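Local coordinates for protein molinate hydrolase (Gulosibacter molinativorax, PDB 4WGX) that probably hydrolyses carbon-nitrogen bonds other than peptide bonds as a metal-dependent enzyme of the amidohydrolase superfamily, presumably acting on the thiocarbamate herbicide molinate, at residues Ile210-His215 / Leu248-Thr253; Ile270-Thr275 / Leu293-Gln298; Asn64-Leu69 / Phe111-Ala116; Thr151-Arg156 / Asp214-Leu219. All coordinates share one frame; numbering follows the deposited sequence.

Interaction 1: residues Ile210-His215 / Leu248-Thr253; sequences IAVTDH and LLTHTT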
loop_
_atom_site.group_PDB
_atom_site.type_symbol
_atom_site.label_atom_id
_atom_site.label_comp_id
_atom_site.label_asym_id
_atom_site.label_seq_id
_atom_site.Cartn_x
_atom_site.Cartn_y
_atom_site.Cartn_z
ATOM N N ILE A 210 -24.193 7.743 19.192
ATOM C CA ILE A 210 -23.542 6.472 19.450
ATOM C C ILE A 210 -23.333 5.691 18.147
ATOM O O ILE A 210 -24.229 5.602 17.311
ATOM C CB ILE A 210 -24.369 5.637 20.442
ATOM C CG1 ILE A 210 -24.429 6.361 21.787
ATOM C CG2 ILE A 210 -23.773 4.260 20.610
ATOM C CD1 ILE A 210 -25.363 5.747 22.787
ATOM N N ALA A 211 -22.130 5.153 17.977
ATOM C CA ALA A 211 -21.833 4.277 16.851
ATOM C C ALA A 211 -22.387 2.894 17.125
ATOM O O ALA A 211 -21.686 2.057 17.653
ATOM C CB ALA A 211 -20.339 4.204 16.611
ATOM N N VAL A 212 -23.647 2.659 16.783
ATOM C CA VAL A 212 -24.260 1.359 17.012
ATOM C C VAL A 212 -23.527 0.323 16.172
ATOM O O VAL A 212 -23.178 -0.753 16.649
ATOM C CB VAL A 212 -25.757 1.357 16.670
ATOM C CG1 VAL A 212 -26.336 -0.038 16.785
ATOM C CG2 VAL A 212 -26.508 2.307 17.576
ATOM N N THR A 213 -23.293 0.671 14.918
ATOM C CA THR A 213 -22.494 -0.153 14.038
ATOM C C THR A 213 -21.155 0.507 13.747
ATOM O O THR A 213 -20.862 1.603 14.211
ATOM C CB THR A 213 -23.219 -0.439 12.726
ATOM O OG1 THR A 213 -23.467 0.787 12.045
ATOM C CG2 THR A 213 -24.529 -1.145 12.984
ATOM N N ASP A 214 -20.345 -0.192 12.974
ATOM C CA ASP A 214 -19.000 0.241 12.660
ATOM C C ASP A 214 -18.971 1.406 11.697
ATOM O O ASP A 214 -19.962 1.769 11.084
ATOM C CB ASP A 214 -18.220 -0.915 12.048
ATOM C CG ASP A 214 -18.736 -1.273 10.691
ATOM O OD1 ASP A 214 -19.758 -1.974 10.624
ATOM O OD2 ASP A 214 -18.154 -0.794 9.702
ATOM N N HIS A 215 -17.782 1.955 11.544
ATOM C CA HIS A 215 -17.522 3.000 10.581
ATOM C C HIS A 215 -16.374 2.559 9.646
ATOM O O HIS A 215 -15.477 3.333 9.334
ATOM C CB HIS A 215 -17.196 4.289 11.332
ATOM C CG HIS A 215 -17.193 5.506 10.478
ATOM N ND1 HIS A 215 -16.069 5.940 9.813
ATOM C CD2 HIS A 215 -18.164 6.403 10.207
ATOM C CE1 HIS A 215 -16.356 7.043 9.147
ATOM N NE2 HIS A 215 -17.619 7.344 9.375
ATOM N N LEU A 248 -30.838 11.267 21.952
ATOM C CA LEU A 248 -30.011 10.154 21.544
ATOM C C LEU A 248 -29.971 10.069 20.029
ATOM O O LEU A 248 -31.011 9.950 19.395
ATOM C CB LEU A 248 -30.551 8.852 22.130
ATOM C CG LEU A 248 -29.884 7.559 21.670
ATOM C CD1 LEU A 248 -28.470 7.488 22.166
ATOM C CD2 LEU A 248 -30.677 6.374 22.142
ATOM N N LEU A 249 -28.774 10.157 19.454
ATOM C CA LEU A 249 -28.586 9.888 18.032
ATOM C C LEU A 249 -27.896 8.546 17.856
ATOM O O LEU A 249 -27.161 8.101 18.731
ATOM C CB LEU A 249 -27.770 10.990 17.348
ATOM C CG LEU A 249 -28.558 12.172 16.793
ATOM C CD1 LEU A 249 -29.281 12.913 17.910
ATOM C CD2 LEU A 249 -27.647 13.112 16.016
ATOM N N THR A 250 -28.150 7.906 16.725
ATOM C CA THR A 250 -27.457 6.679 16.373
ATOM C C THR A 250 -26.805 6.767 15.000
ATOM O O THR A 250 -27.275 7.471 14.108
ATOM C CB THR A 250 -28.402 5.469 16.385
ATOM O OG1 THR A 250 -29.481 5.686 15.471
ATOM C CG2 THR A 250 -28.951 5.230 17.771
ATOM N N HIS A 251 -25.690 6.062 14.873
ATOM C CA HIS A 251 -25.077 5.768 13.587
ATOM C C HIS A 251 -25.287 4.284 13.304
ATOM O O HIS A 251 -24.858 3.448 14.074
ATOM C CB HIS A 251 -23.593 6.135 13.611
ATOM C CG HIS A 251 -22.780 5.502 12.529
ATOM N ND1 HIS A 251 -22.594 6.086 11.294
ATOM C CD2 HIS A 251 -22.075 4.346 12.503
ATOM C CE1 HIS A 251 -21.817 5.318 10.557
ATOM N NE2 HIS A 251 -21.488 4.256 11.266
ATOM N N THR A 252 -25.966 3.974 12.206
ATOM C CA THR A 252 -26.217 2.601 11.798
ATOM C C THR A 252 -25.928 2.409 10.322
ATOM O O THR A 252 -26.094 3.324 9.533
ATOM C CB THR A 252 -27.682 2.161 12.079
ATOM O OG1 THR A 252 -28.600 2.989 11.361
ATOM C CG2 THR A 252 -27.989 2.225 13.544
ATOM N N THR A 253 -25.524 1.196 9.962
ATOM C CA THR A 253 -25.137 0.856 8.595
ATOM C C THR A 253 -25.591 -0.551 8.226
ATOM O O THR A 253 -25.092 -1.129 7.277
ATOM C CB THR A 253 -23.609 0.945 8.390
ATOM O OG1 THR A 253 -22.948 0.056 9.294
ATOM C CG2 THR A 253 -23.107 2.361 8.618
HETATM O O HOH W 1 -20.612 -0.565 8.313
#

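Interaction 2: residues Ile270-Thr275 / Leu293-Gln298; sequences IHATMT and LWSEVQ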
loop_
_atom_site.group_PDB
_atom_site.type_symbol
_atom_site.label_atom_id
_atom_site.label_comp_id
_atom_site.label_asym_id
_atom_site.label_seq_id
_atom_site.Cartn_x
_atom_site.Cartn_y
_atom_site.Cartn_z
ATOM N N ILE A 270 -29.332 8.565 12.180
ATOM C CA ILE A 270 -28.580 9.145 11.072
ATOM C C ILE A 270 -28.329 8.100 9.997
ATOM O O ILE A 270 -28.019 6.949 10.290
ATOM C CB ILE A 270 -27.245 9.751 11.536
ATOM C CG1 ILE A 270 -27.475 10.756 12.666
ATOM C CG2 ILE A 270 -26.549 10.425 10.374
ATOM C CD1 ILE A 270 -28.276 11.967 12.276
ATOM N N HIS A 271 -28.423 8.559 8.752
ATOM C CA HIS A 271 -28.576 7.730 7.555
ATOM C C HIS A 271 -29.159 6.343 7.833
ATOM O O HIS A 271 -28.515 5.317 7.624
ATOM C CB HIS A 271 -27.246 7.611 6.783
ATOM C CG HIS A 271 -26.042 7.327 7.622
ATOM N ND1 HIS A 271 -25.884 6.159 8.340
ATOM C CD2 HIS A 271 -24.901 8.033 7.797
ATOM C CE1 HIS A 271 -24.716 6.183 8.953
ATOM N NE2 HIS A 271 -24.099 7.305 8.642
ATOM N N ALA A 272 -30.417 6.357 8.263
ATOM C CA ALA A 272 -31.214 5.175 8.570
ATOM C C ALA A 272 -31.407 4.219 7.392
ATOM O O ALA A 272 -31.621 3.034 7.596
ATOM C CB ALA A 272 -32.580 5.624 9.095
ATOM N N THR A 273 -31.368 4.745 6.172
ATOM C CA THR A 273 -31.569 3.946 4.960
ATOM C C THR A 273 -30.254 3.391 4.383
ATOM O O THR A 273 -30.233 2.798 3.309
ATOM C CB THR A 273 -32.280 4.769 3.883
ATOM O OG1 THR A 273 -31.580 5.995 3.678
ATOM C CG2 THR A 273 -33.701 5.063 4.303
ATOM N N MET A 274 -29.163 3.609 5.100
ATOM C CA MET A 274 -27.884 2.990 4.783
ATOM C C MET A 274 -27.832 1.637 5.482
ATOM O O MET A 274 -27.539 1.567 6.670
ATOM C CB MET A 274 -26.729 3.887 5.240
ATOM C CG MET A 274 -25.674 4.184 4.212
ATOM S SD MET A 274 -24.081 3.677 4.857
ATOM C CE MET A 274 -24.265 1.905 4.634
ATOM N N THR A 275 -28.121 0.564 4.753
ATOM C CA THR A 275 -28.346 -0.736 5.384
ATOM C C THR A 275 -27.630 -1.895 4.694
ATOM O O THR A 275 -28.216 -2.940 4.464
ATOM C CB THR A 275 -29.842 -1.041 5.431
ATOM O OG1 THR A 275 -30.378 -0.977 4.109
ATOM C CG2 THR A 275 -30.562 -0.023 6.298
ATOM N N LEU A 293 -40.748 7.517 15.178
ATOM C CA LEU A 293 -39.358 7.920 15.348
ATOM C C LEU A 293 -38.845 8.649 14.118
ATOM O O LEU A 293 -39.312 8.412 13.015
ATOM C CB LEU A 293 -38.464 6.723 15.611
ATOM C CG LEU A 293 -38.800 5.868 16.820
ATOM C CD1 LEU A 293 -37.778 4.764 16.910
ATOM C CD2 LEU A 293 -38.833 6.693 18.099
ATOM N N TRP A 294 -37.885 9.540 14.330
ATOM C CA TRP A 294 -37.298 10.327 13.251
ATOM C C TRP A 294 -36.117 9.630 12.583
ATOM O O TRP A 294 -35.169 9.229 13.248
ATOM C CB TRP A 294 -36.832 11.692 13.776
ATOM C CG TRP A 294 -37.939 12.559 14.256
ATOM C CD1 TRP A 294 -38.259 12.834 15.545
ATOM C CD2 TRP A 294 -38.885 13.257 13.450
ATOM N NE1 TRP A 294 -39.342 13.661 15.597
ATOM C CE2 TRP A 294 -39.751 13.940 14.322
ATOM C CE3 TRP A 294 -39.088 13.373 12.077
ATOM C CZ2 TRP A 294 -40.801 14.726 13.868
ATOM C CZ3 TRP A 294 -40.127 14.153 11.623
ATOM C CH2 TRP A 294 -40.979 14.816 12.517
ATOM N N SER A 295 -36.184 9.504 11.265
ATOM C CA SER A 295 -35.073 8.980 10.476
ATOM C C SER A 295 -34.475 10.090 9.642
ATOM O O SER A 295 -35.180 10.769 8.910
ATOM C CB SER A 295 -35.523 7.844 9.550
ATOM O OG SER A 295 -36.049 6.756 10.271
ATOM N N GLU A 296 -33.175 10.286 9.772
ATOM C CA GLU A 296 -32.450 11.127 8.843
ATOM C C GLU A 296 -31.997 10.215 7.707
ATOM O O GLU A 296 -31.620 9.071 7.932
ATOM C CB GLU A 296 -31.282 11.834 9.532
ATOM C CG GLU A 296 -30.505 12.786 8.641
ATOM C CD GLU A 296 -29.247 12.156 8.042
ATOM O OE1 GLU A 296 -29.160 10.916 7.944
ATOM O OE2 GLU A 296 -28.335 12.908 7.678
ATOM N N VAL A 297 -32.090 10.708 6.484
ATOM C CA VAL A 297 -31.621 9.962 5.333
ATOM C C VAL A 297 -30.777 10.893 4.490
ATOM O O VAL A 297 -30.970 12.097 4.533
ATOM C CB VAL A 297 -32.778 9.391 4.510
ATOM C CG1 VAL A 297 -33.688 8.553 5.385
ATOM C CG2 VAL A 297 -33.566 10.503 3.859
ATOM N N GLN A 298 -29.838 10.331 3.739
ATOM C CA GLN A 298 -28.897 11.115 2.955
ATOM C C GLN A 298 -28.886 10.614 1.522
ATOM O O GLN A 298 -28.123 9.727 1.187
ATOM C CB GLN A 298 -27.501 11.041 3.577
ATOM C CG GLN A 298 -27.472 11.661 4.964
ATOM C CD GLN A 298 -26.144 11.572 5.683
ATOM O OE1 GLN A 298 -26.041 11.959 6.839
ATOM N NE2 GLN A 298 -25.127 11.071 5.015
HETATM O O HOH W 2 -29.318 7.448 4.237
#

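Interaction 3: residues Asn64-Leu69 / Phe111-Ala116; sequences NGNVHL and FDTWNA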
loop_
_atom_site.group_PDB
_atom_site.type_symbol
_atom_site.label_atom_id
_atom_site.label_comp_id
_atom_site.label_asym_id
_atom_site.label_seq_id
_atom_site.Cartn_x
_atom_site.Cartn_y
_atom_site.Cartn_z
ATOM N N ASN A 64 -30.515 22.301 9.394
ATOM C CA ASN A 64 -29.810 21.124 8.896
ATOM C C ASN A 64 -29.525 20.192 10.049
ATOM O O ASN A 64 -28.790 20.541 10.960
ATOM C CB ASN A 64 -28.509 21.513 8.195
ATOM C CG ASN A 64 -27.927 20.381 7.358
ATOM O OD1 ASN A 64 -27.920 19.222 7.767
ATOM N ND2 ASN A 64 -27.450 20.720 6.176
ATOM N N GLY A 65 -30.099 18.998 9.984
ATOM C CA GLY A 65 -29.997 18.028 11.053
ATOM C C GLY A 65 -28.697 17.250 11.155
ATOM O O GLY A 65 -28.538 16.448 12.073
ATOM N N ASN A 66 -27.762 17.483 10.236
ATOM C CA ASN A 66 -26.474 16.794 10.275
ATOM C C ASN A 66 -25.402 17.427 9.382
ATOM O O ASN A 66 -25.407 17.248 8.169
ATOM C CB ASN A 66 -26.658 15.331 9.875
ATOM C CG ASN A 66 -25.380 14.539 9.946
ATOM O OD1 ASN A 66 -24.479 14.869 10.703
ATOM N ND2 ASN A 66 -25.300 13.476 9.164
ATOM N N VAL A 67 -24.482 18.150 10.000
ATOM C CA VAL A 67 -23.335 18.701 9.308
ATOM C C VAL A 67 -22.080 18.410 10.099
ATOM O O VAL A 67 -22.140 17.968 11.241
ATOM C CB VAL A 67 -23.440 20.230 9.099
ATOM C CG1 VAL A 67 -24.637 20.571 8.265
ATOM C CG2 VAL A 67 -23.507 20.946 10.421
ATOM N N HIS A 68 -20.945 18.672 9.472
ATOM C CA HIS A 68 -19.656 18.591 10.126
ATOM C C HIS A 68 -18.900 19.860 9.791
ATOM O O HIS A 68 -18.526 20.091 8.644
ATOM C CB HIS A 68 -18.916 17.333 9.679
ATOM C CG HIS A 68 -19.731 16.093 9.861
ATOM N ND1 HIS A 68 -19.972 15.557 11.108
ATOM C CD2 HIS A 68 -20.407 15.335 8.987
ATOM C CE1 HIS A 68 -20.751 14.499 10.980
ATOM N NE2 HIS A 68 -21.032 14.340 9.691
ATOM N N LEU A 69 -18.706 20.699 10.799
ATOM C CA LEU A 69 -18.164 22.028 10.578
ATOM C C LEU A 69 -16.629 22.001 10.540
ATOM O O LEU A 69 -16.008 22.948 10.090
ATOM C CB LEU A 69 -18.697 22.981 11.645
ATOM C CG LEU A 69 -20.227 23.124 11.661
ATOM C CD1 LEU A 69 -20.665 23.945 12.856
ATOM C CD2 LEU A 69 -20.770 23.733 10.381
ATOM N N PHE A 111 -27.050 21.341 13.272
ATOM C CA PHE A 111 -26.787 20.291 14.233
ATOM C C PHE A 111 -25.565 19.517 13.741
ATOM O O PHE A 111 -25.584 18.903 12.681
ATOM C CB PHE A 111 -28.020 19.398 14.403
ATOM C CG PHE A 111 -29.187 20.102 15.044
ATOM C CD1 PHE A 111 -29.303 20.171 16.416
ATOM C CD2 PHE A 111 -30.154 20.706 14.276
ATOM C CE1 PHE A 111 -30.359 20.814 16.998
ATOM C CE2 PHE A 111 -31.215 21.359 14.866
ATOM C CZ PHE A 111 -31.314 21.411 16.219
ATOM N N ASP A 112 -24.492 19.584 14.514
ATOM C CA ASP A 112 -23.221 19.005 14.136
ATOM C C ASP A 112 -23.051 17.700 14.882
ATOM O O ASP A 112 -22.906 17.703 16.094
ATOM C CB ASP A 112 -22.075 19.987 14.437
ATOM C CG ASP A 112 -20.693 19.441 14.047
ATOM O OD1 ASP A 112 -20.411 18.260 14.296
ATOM O OD2 ASP A 112 -19.881 20.209 13.500
ATOM N N THR A 113 -23.044 16.584 14.154
ATOM C CA THR A 113 -23.089 15.270 14.794
ATOM C C THR A 113 -21.734 14.586 14.881
ATOM O O THR A 113 -21.643 13.470 15.356
ATOM C CB THR A 113 -24.056 14.323 14.070
ATOM O OG1 THR A 113 -23.527 13.958 12.796
ATOM C CG2 THR A 113 -25.396 14.984 13.887
ATOM N N TRP A 114 -20.685 15.250 14.425
ATOM C CA TRP A 114 -19.328 14.765 14.655
ATOM C C TRP A 114 -18.336 15.881 14.433
ATOM O O TRP A 114 -18.289 16.473 13.368
ATOM C CB TRP A 114 -18.971 13.583 13.748
ATOM C CG TRP A 114 -17.592 13.096 13.995
ATOM C CD1 TRP A 114 -17.177 12.333 15.032
ATOM C CD2 TRP A 114 -16.429 13.361 13.207
ATOM N NE1 TRP A 114 -15.833 12.093 14.941
ATOM C CE2 TRP A 114 -15.349 12.720 13.827
ATOM C CE3 TRP A 114 -16.199 14.083 12.034
ATOM C CZ2 TRP A 114 -14.059 12.768 13.318
ATOM C CZ3 TRP A 114 -14.916 14.132 11.528
ATOM C CH2 TRP A 114 -13.865 13.470 12.163
ATOM N N ASN A 115 -17.509 16.129 15.435
ATOM C CA ASN A 115 -16.578 17.244 15.409
ATOM C C ASN A 115 -15.618 17.113 16.574
ATOM O O ASN A 115 -15.744 16.202 17.374
ATOM C CB ASN A 115 -17.336 18.573 15.471
ATOM C CG ASN A 115 -16.544 19.732 14.902
ATOM O OD1 ASN A 115 -15.325 19.806 15.041
ATOM N ND2 ASN A 115 -17.241 20.643 14.251
ATOM N N ALA A 116 -14.647 18.008 16.658
ATOM C CA ALA A 116 -13.754 18.044 17.801
ATOM C C ALA A 116 -14.372 18.933 18.871
ATOM O O ALA A 116 -14.742 20.063 18.601
ATOM C CB ALA A 116 -12.396 18.547 17.397
#

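Interaction 4: residues Thr151-Arg156 / Asp214-Leu219; sequences TGDFMR and DHLVGL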
loop_
_atom_site.group_PDB
_atom_site.type_symbol
_atom_site.label_atom_id
_atom_site.label_comp_id
_atom_site.label_asym_id
_atom_site.label_seq_id
_atom_site.Cartn_x
_atom_site.Cartn_y
_atom_site.Cartn_z
ATOM N N THR A 151 -7.439 6.700 12.278
ATOM C CA THR A 151 -7.610 5.318 12.698
ATOM C C THR A 151 -8.219 4.550 11.541
ATOM O O THR A 151 -8.346 5.090 10.451
ATOM C CB THR A 151 -8.511 5.209 13.928
ATOM O OG1 THR A 151 -9.854 5.564 13.580
ATOM C CG2 THR A 151 -8.010 6.111 15.020
ATOM N N GLY A 152 -8.605 3.302 11.790
ATOM C CA GLY A 152 -9.179 2.449 10.766
ATOM C C GLY A 152 -10.503 2.947 10.224
ATOM O O GLY A 152 -10.905 2.598 9.119
ATOM N N ASP A 153 -11.169 3.788 10.998
ATOM C CA ASP A 153 -12.467 4.316 10.622
ATOM C C ASP A 153 -12.416 5.329 9.487
ATOM O O ASP A 153 -13.445 5.717 8.968
ATOM C CB ASP A 153 -13.129 4.941 11.848
ATOM C CG ASP A 153 -13.579 3.893 12.866
ATOM O OD1 ASP A 153 -14.460 3.077 12.546
ATOM O OD2 ASP A 153 -13.047 3.869 13.983
ATOM N N PHE A 154 -11.223 5.749 9.089
ATOM C CA PHE A 154 -11.099 6.648 7.950
ATOM C C PHE A 154 -10.094 6.116 6.922
ATOM O O PHE A 154 -9.812 6.774 5.935
ATOM C CB PHE A 154 -10.701 8.050 8.422
ATOM C CG PHE A 154 -11.773 8.752 9.211
ATOM C CD1 PHE A 154 -12.023 8.412 10.528
ATOM C CD2 PHE A 154 -12.537 9.741 8.629
ATOM C CE1 PHE A 154 -13.005 9.052 11.246
ATOM C CE2 PHE A 154 -13.515 10.385 9.340
ATOM C CZ PHE A 154 -13.753 10.040 10.652
ATOM N N MET A 155 -9.568 4.921 7.157
ATOM C CA MET A 155 -8.660 4.278 6.210
ATOM C C MET A 155 -9.354 3.686 5.004
ATOM O O MET A 155 -10.511 3.304 5.058
ATOM C CB MET A 155 -7.889 3.142 6.865
ATOM C CG MET A 155 -6.724 3.556 7.698
ATOM S SD MET A 155 -5.808 2.154 8.370
ATOM C CE MET A 155 -6.209 0.813 7.267
ATOM N N ARG A 156 -8.617 3.611 3.911
ATOM C CA ARG A 156 -8.977 2.747 2.797
ATOM C C ARG A 156 -7.791 1.860 2.501
ATOM O O ARG A 156 -6.698 2.111 2.998
ATOM C CB ARG A 156 -9.365 3.544 1.567
ATOM C CG ARG A 156 -10.362 4.605 1.855
ATOM C CD ARG A 156 -11.164 4.892 0.633
ATOM N NE ARG A 156 -11.705 6.234 0.664
ATOM C CZ ARG A 156 -12.127 6.890 -0.407
ATOM N NH1 ARG A 156 -12.064 6.322 -1.604
ATOM N NH2 ARG A 156 -12.604 8.120 -0.282
ATOM N N ASP A 214 -20.345 -0.192 12.974
ATOM C CA ASP A 214 -19.000 0.241 12.660
ATOM C C ASP A 214 -18.971 1.406 11.697
ATOM O O ASP A 214 -19.962 1.769 11.084
ATOM C CB ASP A 214 -18.220 -0.915 12.048
ATOM C CG ASP A 214 -18.736 -1.273 10.691
ATOM O OD1 ASP A 214 -19.758 -1.974 10.624
ATOM O OD2 ASP A 214 -18.154 -0.794 9.702
ATOM N N HIS A 215 -17.782 1.955 11.544
ATOM C CA HIS A 215 -17.522 3.000 10.581
ATOM C C HIS A 215 -16.374 2.559 9.646
ATOM O O HIS A 215 -15.477 3.333 9.334
ATOM C CB HIS A 215 -17.196 4.289 11.332
ATOM C CG HIS A 215 -17.193 5.506 10.478
ATOM N ND1 HIS A 215 -16.069 5.940 9.813
ATOM C CD2 HIS A 215 -18.164 6.403 10.207
ATOM C CE1 HIS A 215 -16.356 7.043 9.147
ATOM N NE2 HIS A 215 -17.619 7.344 9.375
ATOM N N LEU A 216 -16.418 1.307 9.193
ATOM C CA LEU A 216 -15.325 0.738 8.397
ATOM C C LEU A 216 -15.619 0.625 6.904
ATOM O O LEU A 216 -14.930 -0.098 6.198
ATOM C CB LEU A 216 -14.959 -0.647 8.922
ATOM C CG LEU A 216 -14.408 -0.725 10.333
ATOM C CD1 LEU A 216 -14.225 -2.165 10.750
ATOM C CD2 LEU A 216 -13.102 0.019 10.408
ATOM N N VAL A 217 -16.624 1.341 6.429
ATOM C CA VAL A 217 -17.052 1.212 5.046
ATOM C C VAL A 217 -15.949 1.604 4.055
ATOM O O VAL A 217 -15.865 1.043 2.970
ATOM C CB VAL A 217 -18.329 2.042 4.771
ATOM C CG1 VAL A 217 -18.153 3.503 5.168
ATOM C CG2 VAL A 217 -18.737 1.938 3.319
ATOM N N GLY A 218 -15.084 2.535 4.431
ATOM C CA GLY A 218 -14.002 2.937 3.553
ATOM C C GLY A 218 -12.971 1.834 3.382
ATOM O O GLY A 218 -12.231 1.784 2.406
ATOM N N LEU A 219 -12.951 0.924 4.341
ATOM C CA LEU A 219 -11.952 -0.123 4.381
ATOM C C LEU A 219 -12.462 -1.463 3.851
ATOM O O LEU A 219 -11.707 -2.218 3.253
ATOM C CB LEU A 219 -11.477 -0.278 5.819
ATOM C CG LEU A 219 -10.176 -0.982 6.136
ATOM C CD1 LEU A 219 -9.027 -0.424 5.324
ATOM C CD2 LEU A 219 -9.921 -0.810 7.605
#

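Interaction 1: residues Ile210-His215 / Leu248-Thr253
With chi1 at 162°, His251 swings CG away from its amide nitrogen and carries the ring past the end of the neighbouring strand to the loop at Asp214, while Thr213 and Thr253 tuck OG1 between N and carbonyl carbon, where the hydroxyls meet at 2.9 Å. His251 NE2 donates to Asp214 O over 2.9 Å; the oxygen lies in the imidazole plane, but the N-H arrives 44° out of the carbonyl plane. His215 CD2 stands 3.8 Å from His251 CE1, the two rings oblique. Earlier in both segments the strands pair in parallel: Ile210 N donates to Leu249 O, and Ile210 O takes His251 N at 2.9 Å. The carbonyl of His251 receives Thr213 N at 3.3 Å and, weakly, Val212 N, fastening the inverse gamma turn at Ala211. On the other face Ile210 CD1 touches Leu248 CD1 at 3.6 Å, under helix 231-243. One water joins Thr253 OG1 to Asp214 OD2, weakly on the aspartate side, whose OD1 is bound to Tyr226 N. Alanine in place of His251 would remove a residue that binds zinc in this protein, although this chain holds no metal there, and would probably leave Asp214 O without its donor and the 213-215 loop freer to move. NE2 is committed to Asp214 and the ring meets His271, which probably fixes the imidazole's rotation and is consistent with ND1 serving the metal.

Interaction 2: residues Ile270-Thr275 / Leu293-Gln298
His271 and Glu296 meet where two successive strands of the amidohydrolase TIM barrel, 268-270 and 295-297, lie next to each other, toward their C-terminal side; the chain leaves the first strand in a type I turn from His271 to Met274. His271 is a zinc ligand of this protein, although no metal occupies the site in this chain. Glu296 holds the start of the turn twice. Its chi1 of -177° points CG straight away from the amide nitrogen, and a bend at chi2 swings the carboxylate back so that OE1 accepts His271 N at 2.6 Å, met nearly along the C-O axis. Its own carbonyl O takes Ala272 N at 3.0 Å in a straighter bond (160° at the hydrogen). Two consecutive amides are thus gripped by one residue, which probably helps to set the backbone of this metal ligand. The methyl CG2 of Ile270 lies against Glu296 OE1 at 3.6 Å. Gln298 runs extended beyond CG to the edge of the His271 ring, NE2 4.1 Å from CD2, its amide plane almost perpendicular to the imidazole; NE2 bonds to Asp342. Asn66 ND2 bonds weakly to both Gln298 OE1 and Glu296 OE2. Further along, Ala272 CB rests on Ser295 CB at 3.7 Å and Thr273 CG2 on Val297 CG1. Thr273 OG1, paired with Asp327, also accepts a hydrogen bond from a water at 2.7 Å, and that same water accepts Gln298 N at 3.0 Å.

Interaction 3: residues Asn64-Leu69 / Phe111-Ala116
Asp112 reaches across to the 64-69 segment, chi1 at -179° throwing CG out opposite the amide nitrogen. Its CB lies 3.8 Å from Val67 O, and CG passes the same carbonyl at closer range. OD1 turns back to accept Trp114 N weakly within its own segment. OD2 takes two donors, Leu69 N at 3.0 Å and Asn115 ND2 at 2.8 Å, which approach from opposite faces of the carboxylate plane; the side chain of Leu69 also packs over this oxygen with CB and CG. Two firm bonds and one weak one probably restrict its rotation. An alanine here would remove the carboxylate, and the amide of Leu69 and the side chain of Asn115 would probably lose their common acceptor, setting the Asn115 amide free to turn. Next to it, His68 ND1 donates to Trp114 O at 3.0 Å, in the carbonyl plane and on a lone pair, while CE1 comes 3.4 Å from Trp114 CB. The opposite nitrogen, NE2, bonds to Asp342. Thr113 OG1 donates to Asn66 OD1, the modelled 2.5 Å being very short and its exact length doubtful, and also pairs with Lys209 NZ. The backbones run parallel: Phe111 N donates to Asn64 O and Val67 N to Phe111 O at 3.0 Å. Asn66 and His68 lie at the first strand of the TIM barrel, where many amidohydrolases carry a metal-binding His-x-His; here it reads Asn-x-His, both residues toward the active-site pocket and Val67 on the other face with Asp112.

Interaction 4: residues Thr151-Arg156 / Asp214-Leu219
Asp153 and Arg156 run past the start of helix 217-220; the loop curls through a bond from Phe154 N to Thr151 O, and the CA atoms of Arg156 and Leu219 lie 4.4 Å apart. His215, whose chi1 of -168° extends the ring away from its own amide, donates ND1 to Asp153 O at 2.8 Å. The oxygen lies in the ring plane, though the bond is bent (137° at the hydrogen). NE2, the other ring nitrogen, bonds to a molecule of methylpentanediol in the pocket, probably from the crystallisation liquor. Asp153 OD1 sits against His215 CB at 3.2 Å, while OD2 bonds to Gly147 N. His215 CE1 hangs 4.2 Å over one face of Phe154, offset toward the rim. These loops lie at the C-terminal side of the TIM barrel, where the active site of amidohydrolases opens. Asp214 forms an Asx turn, OD2 accepting Leu216 N at 2.8 Å with its anti lone pair, just ahead of the helix. Gly218 packs closely: a CB there would stand 3.1 Å from Met155 O. Met155 and Leu219 lie side by side, CE touching CD1 at 3.6 Å, and Leu219 in turn packs on Leu219 of the second subunit.

In the fold
Interactions 1, 2 and 3 are buried at the strand ends of the barrel; interaction 4, only partly buried, lies farther out and reaches the second subunit. Interactions 1 and 3 are built on parallel strand pairing extended by side-chain bonds, interaction 2 on a carboxylate and carbonyl holding a turn, and interaction 4 on loop-to-helix packing with a single hydrogen bond across it. Interactions 1 and 4 share Asp214 and His215. The Thr250 O to Ile270 N contact and the rings of His251 and His271 join interaction 1 to interaction 2. Asn66 links interactions 2 and 3, and Trp114 meets Phe154 between interactions 3 and 4.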